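PDB 1LF6: glucoamylase from Thermoanaerobacterium thermosaccharolyticum, which hydrolyses terminal alpha-1,4-linked glucose residues one after another from the non-reducing ends of starch-type chains, releasing beta-D-glucose. Local coordinates for residues K129-A141 with L238-F250. Sequence-based numbering, arbitrary orientation.
Sequences KRNSLIMKAKFEA and LTKNSEFEIVLSF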
loop_
_atom_site.group_PDB
_atom_site.type_symbol
_atom_site.label_atom_id
_atom_site.label_comp_id
_atom_site.label_asym_id
_atom_site.label_seq_id
_atom_site.Cartn_x
_atom_site.Cartn_y
_atom_site.Cartn_z
ATOM N N LYS A 129 -5.194 23.186 -0.245
ATOM C CA LYS A 129 -5.546 23.987 -1.416
ATOM C C LYS A 129 -4.644 23.866 -2.631
ATOM O O LYS A 129 -5.082 24.134 -3.751
ATOM C CB LYS A 129 -5.634 25.466 -1.036
ATOM C CG LYS A 129 -6.913 25.863 -0.330
ATOM C CD LYS A 129 -6.966 27.368 -0.155
ATOM C CE LYS A 129 -8.361 27.831 0.222
ATOM N NZ LYS A 129 -8.450 29.319 0.231
ATOM N N ARG A 130 -3.392 23.475 -2.430
ATOM C CA ARG A 130 -2.468 23.368 -3.550
ATOM C C ARG A 130 -1.476 22.216 -3.404
ATOM O O ARG A 130 -1.369 21.607 -2.343
ATOM C CB ARG A 130 -1.728 24.694 -3.714
ATOM C CG ARG A 130 -1.066 25.183 -2.433
ATOM C CD ARG A 130 -0.588 26.622 -2.571
ATOM N NE ARG A 130 -1.696 27.574 -2.650
ATOM C CZ ARG A 130 -2.371 28.033 -1.599
ATOM N NH1 ARG A 130 -3.364 28.898 -1.774
ATOM N NH2 ARG A 130 -2.051 27.639 -0.373
ATOM N N ASN A 131 -0.744 21.935 -4.477
ATOM C CA ASN A 131 0.213 20.832 -4.498
ATOM C C ASN A 131 1.543 21.086 -3.794
ATOM O O ASN A 131 2.579 21.274 -4.441
ATOM C CB ASN A 131 0.472 20.410 -5.948
ATOM C CG ASN A 131 -0.808 20.063 -6.686
ATOM O OD1 ASN A 131 -1.648 19.333 -6.172
ATOM N ND2 ASN A 131 -0.961 20.581 -7.897
ATOM N N SER A 132 1.522 21.076 -2.465
ATOM C CA SER A 132 2.745 21.286 -1.700
ATOM C C SER A 132 2.781 20.452 -0.425
ATOM O O SER A 132 1.768 20.286 0.259
ATOM C CB SER A 132 2.910 22.768 -1.345
ATOM O OG SER A 132 2.037 23.137 -0.295
ATOM N N LEU A 133 3.960 19.923 -0.123
ATOM C CA LEU A 133 4.171 19.119 1.074
ATOM C C LEU A 133 4.840 20.029 2.094
ATOM O O LEU A 133 5.783 20.752 1.765
ATOM C CB LEU A 133 5.083 17.926 0.778
ATOM C CG LEU A 133 5.432 17.055 1.988
ATOM C CD1 LEU A 133 4.168 16.395 2.527
ATOM C CD2 LEU A 133 6.456 16.000 1.579
ATOM N N ILE A 134 4.355 19.984 3.330
ATOM C CA ILE A 134 4.889 20.835 4.381
ATOM C C ILE A 134 5.525 20.052 5.515
ATOM O O ILE A 134 5.008 19.021 5.934
ATOM C CB ILE A 134 3.769 21.713 4.973
ATOM C CG1 ILE A 134 3.101 22.515 3.858
ATOM C CG2 ILE A 134 4.337 22.629 6.042
ATOM C CD1 ILE A 134 1.760 23.108 4.237
ATOM N N MET A 135 6.651 20.549 6.007
ATOM C CA MET A 135 7.338 19.923 7.124
ATOM C C MET A 135 7.895 20.985 8.050
ATOM O O MET A 135 8.850 21.682 7.707
ATOM C CB MET A 135 8.500 19.031 6.671
ATOM C CG MET A 135 9.337 18.530 7.855
ATOM S SD MET A 135 10.825 17.602 7.429
ATOM C CE MET A 135 11.775 18.879 6.572
ATOM N N LYS A 136 7.289 21.121 9.221
ATOM C CA LYS A 136 7.791 22.072 10.196
ATOM C C LYS A 136 8.776 21.259 11.014
ATOM O O LYS A 136 8.500 20.114 11.373
ATOM C CB LYS A 136 6.666 22.593 11.093
ATOM C CG LYS A 136 7.126 23.646 12.099
ATOM C CD LYS A 136 5.939 24.374 12.708
ATOM C CE LYS A 136 6.375 25.583 13.517
ATOM N NZ LYS A 136 5.206 26.340 14.059
ATOM N N ALA A 137 9.937 21.836 11.291
ATOM C CA ALA A 137 10.945 21.130 12.059
ATOM C C ALA A 137 11.629 22.065 13.036
ATOM O O ALA A 137 11.695 23.274 12.815
ATOM C CB ALA A 137 11.975 20.511 11.122
ATOM N N LYS A 138 12.124 21.490 14.125
ATOM C CA LYS A 138 12.834 22.239 15.145
ATOM C C LYS A 138 13.989 21.373 15.627
ATOM O O LYS A 138 13.830 20.167 15.834
ATOM C CB LYS A 138 11.915 22.580 16.322
ATOM C CG LYS A 138 11.462 21.383 17.144
ATOM C CD LYS A 138 10.737 21.820 18.417
ATOM C CE LYS A 138 10.257 20.612 19.217
ATOM N NZ LYS A 138 9.540 20.989 20.472
ATOM N N PHE A 139 15.153 21.990 15.787
ATOM C CA PHE A 139 16.335 21.277 16.238
ATOM C C PHE A 139 16.623 21.605 17.691
ATOM O O PHE A 139 16.525 22.760 18.103
ATOM C CB PHE A 139 17.533 21.657 15.362
ATOM C CG PHE A 139 18.821 21.006 15.776
ATOM C CD1 PHE A 139 19.659 21.617 16.705
ATOM C CD2 PHE A 139 19.189 19.773 15.251
ATOM C CE1 PHE A 139 20.846 21.010 17.104
ATOM C CE2 PHE A 139 20.371 19.155 15.642
ATOM C CZ PHE A 139 21.203 19.775 16.573
ATOM N N GLU A 140 16.973 20.584 18.467
ATOM C CA GLU A 140 17.285 20.776 19.879
ATOM C C GLU A 140 18.630 20.167 20.234
ATOM O O GLU A 140 18.893 19.007 19.931
ATOM C CB GLU A 140 16.232 20.122 20.773
ATOM C CG GLU A 140 14.819 20.627 20.608
ATOM C CD GLU A 140 13.886 20.001 21.627
ATOM O OE1 GLU A 140 13.950 20.400 22.806
ATOM O OE2 GLU A 140 13.106 19.098 21.255
ATOM N N ALA A 141 19.479 20.952 20.884
ATOM C CA ALA A 141 20.782 20.460 21.304
ATOM C C ALA A 141 20.601 19.822 22.677
ATOM O O ALA A 141 20.378 20.525 23.664
ATOM C CB ALA A 141 21.777 21.609 21.384
ATOM N N LEU A 238 20.813 27.798 11.844
ATOM C CA LEU A 238 20.285 27.609 13.188
ATOM C C LEU A 238 20.299 28.890 14.013
ATOM O O LEU A 238 19.353 29.168 14.753
ATOM C CB LEU A 238 21.072 26.522 13.923
ATOM C CG LEU A 238 20.882 25.084 13.433
ATOM C CD1 LEU A 238 21.789 24.149 14.223
ATOM C CD2 LEU A 238 19.423 24.675 13.591
ATOM N N THR A 239 21.366 29.672 13.888
ATOM C CA THR A 239 21.472 30.912 14.641
ATOM C C THR A 239 20.330 31.861 14.291
ATOM O O THR A 239 20.049 32.798 15.034
ATOM C CB THR A 239 22.818 31.620 14.380
ATOM O OG1 THR A 239 22.841 32.145 13.048
ATOM C CG2 THR A 239 23.970 30.639 14.558
ATOM N N LYS A 240 19.669 31.617 13.165
ATOM C CA LYS A 240 18.553 32.462 12.756
ATOM C C LYS A 240 17.239 31.980 13.375
ATOM O O LYS A 240 16.351 32.784 13.680
ATOM C CB LYS A 240 18.440 32.499 11.232
ATOM C CG LYS A 240 17.324 33.407 10.747
ATOM C CD LYS A 240 17.692 34.123 9.456
ATOM C CE LYS A 240 17.879 33.157 8.303
ATOM N NZ LYS A 240 18.239 33.885 7.055
ATOM N N ASN A 241 17.122 30.666 13.551
ATOM C CA ASN A 241 15.941 30.055 14.161
ATOM C C ASN A 241 16.105 28.537 14.192
ATOM O O ASN A 241 16.385 27.915 13.167
ATOM C CB ASN A 241 14.664 30.408 13.389
ATOM C CG ASN A 241 13.422 30.357 14.267
ATOM O OD1 ASN A 241 13.290 29.484 15.127
ATOM N ND2 ASN A 241 12.504 31.293 14.052
ATOM N N SER A 242 15.938 27.948 15.373
ATOM C CA SER A 242 16.070 26.502 15.521
ATOM C C SER A 242 14.807 25.791 15.032
ATOM O O SER A 242 14.787 24.571 14.894
ATOM C CB SER A 242 16.334 26.144 16.986
ATOM O OG SER A 242 15.266 26.567 17.814
ATOM N N GLU A 243 13.757 26.566 14.775
ATOM C CA GLU A 243 12.489 26.026 14.293
ATOM C C GLU A 243 12.142 26.710 12.974
ATOM O O GLU A 243 12.153 27.938 12.882
ATOM C CB GLU A 243 11.385 26.270 15.322
ATOM C CG GLU A 243 10.053 25.622 14.972
ATOM C CD GLU A 243 9.116 25.539 16.165
ATOM O OE1 GLU A 243 7.986 25.040 15.998
ATOM O OE2 GLU A 243 9.510 25.969 17.270
ATOM N N PHE A 244 11.822 25.912 11.960
ATOM C CA PHE A 244 11.531 26.447 10.634
ATOM C C PHE A 244 10.540 25.595 9.845
ATOM O O PHE A 244 10.159 24.509 10.272
ATOM C CB PHE A 244 12.835 26.544 9.849
ATOM C CG PHE A 244 13.658 25.288 9.913
ATOM C CD1 PHE A 244 14.404 24.991 11.048
ATOM C CD2 PHE A 244 13.640 24.373 8.863
ATOM C CE1 PHE A 244 15.121 23.799 11.141
ATOM C CE2 PHE A 244 14.354 23.175 8.948
ATOM C CZ PHE A 244 15.094 22.887 10.088
ATOM N N GLU A 245 10.143 26.094 8.678
ATOM C CA GLU A 245 9.194 25.395 7.825
ATOM C C GLU A 245 9.782 25.086 6.449
ATOM O O GLU A 245 10.232 25.990 5.741
ATOM C CB GLU A 245 7.933 26.242 7.645
ATOM C CG GLU A 245 7.285 26.680 8.944
ATOM C CD GLU A 245 6.071 27.569 8.726
ATOM O OE1 GLU A 245 5.475 28.012 9.730
ATOM O OE2 GLU A 245 5.714 27.823 7.555
ATOM N N ILE A 246 9.775 23.809 6.076
ATOM C CA ILE A 246 10.283 23.393 4.773
ATOM C C ILE A 246 9.085 23.079 3.883
ATOM O O ILE A 246 8.177 22.345 4.285
ATOM C CB ILE A 246 11.193 22.142 4.894
ATOM C CG1 ILE A 246 12.447 22.489 5.701
ATOM C CG2 ILE A 246 11.592 21.639 3.504
ATOM C CD1 ILE A 246 13.284 23.611 5.096
ATOM N N VAL A 247 9.074 23.648 2.682
ATOM C CA VAL A 247 7.974 23.424 1.757
ATOM C C VAL A 247 8.444 22.889 0.409
ATOM O O VAL A 247 9.377 23.421 -0.192
ATOM C CB VAL A 247 7.166 24.727 1.515
ATOM C CG1 VAL A 247 6.030 24.469 0.533
ATOM C CG2 VAL A 247 6.617 25.250 2.834
ATOM N N LEU A 248 7.790 21.825 -0.053
ATOM C CA LEU A 248 8.103 21.218 -1.341
ATOM C C LEU A 248 6.854 21.292 -2.204
ATOM O O LEU A 248 5.824 20.688 -1.884
ATOM C CB LEU A 248 8.524 19.760 -1.167
ATOM C CG LEU A 248 8.773 18.976 -2.461
ATOM C CD1 LEU A 248 9.978 19.543 -3.197
ATOM C CD2 LEU A 248 8.994 17.503 -2.124
ATOM N N SER A 249 6.944 22.042 -3.297
ATOM C CA SER A 249 5.812 22.202 -4.193
ATOM C C SER A 249 6.065 21.553 -5.548
ATOM O O SER A 249 7.211 21.294 -5.926
ATOM C CB SER A 249 5.494 23.691 -4.358
ATOM O OG SER A 249 5.190 24.269 -3.098
ATOM N N PHE A 250 4.979 21.297 -6.271
ATOM C CA PHE A 250 5.043 20.659 -7.578
ATOM C C PHE A 250 4.306 21.478 -8.628
ATOM O O PHE A 250 3.391 22.240 -8.307
ATOM C CB PHE A 250 4.422 19.263 -7.501
ATOM C CG PHE A 250 5.111 18.344 -6.530
ATOM C CD1 PHE A 250 6.032 17.403 -6.978
ATOM C CD2 PHE A 250 4.855 18.433 -5.167
ATOM C CE1 PHE A 250 6.687 16.562 -6.082
ATOM C CE2 PHE A 250 5.505 17.599 -4.262
ATOM C CZ PHE A 250 6.424 16.661 -4.721
HETATM O O HOH W 1 0.969 22.686 -9.189
#
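E243 and K136 meet across antiparallel strands 132-141 and 243-251, whose regular register runs from S132 opposite S249 to K138 opposite E243, a worked example of how a sheet sorts its side chains: one face is charged at the K136/E243 end and turns largely apolar under a helix, the other is apolar along the pair. Followed outward, E243 starts with CB 3.9 Å from K138 CB, and its CG rests against the same K138 CB and A137 O. With CG anti to the backbone N (chi1 -174°) and the chain extended beyond it, the carboxylate is carried diagonally toward K136. CD lies between the two lysines, 3.8 Å from K136 CE and 4.1 Å from K138 CB. OE1 lies 3.0 Å from K136 CE and 3.6 Å from K136 NZ, a long salt bridge. Cut back to an alanine, this position would probably leave the K136 ammonium without this carboxylate and thin the cover over K138 CB. N241 OD1 accepts the E243 backbone N-H in an Asx turn.

On the other face M135 CE reaches I246 CB at 3.7 Å and A137 CB packs on F244 CZ at 4.1 Å; separately, backbone A137 O sits over one face of that ring. Paired backbone bonds join L133 with L248, M135 with I246 and A137 with F244. Beyond K136, I134, V247 and S249 touch helix 254-266. Within the N-terminal domain's antiparallel sheet, strand 118-126 flanks 132-141 and strand 186-192 flanks 243-251, making this pair an interior seam of the beta-sandwich.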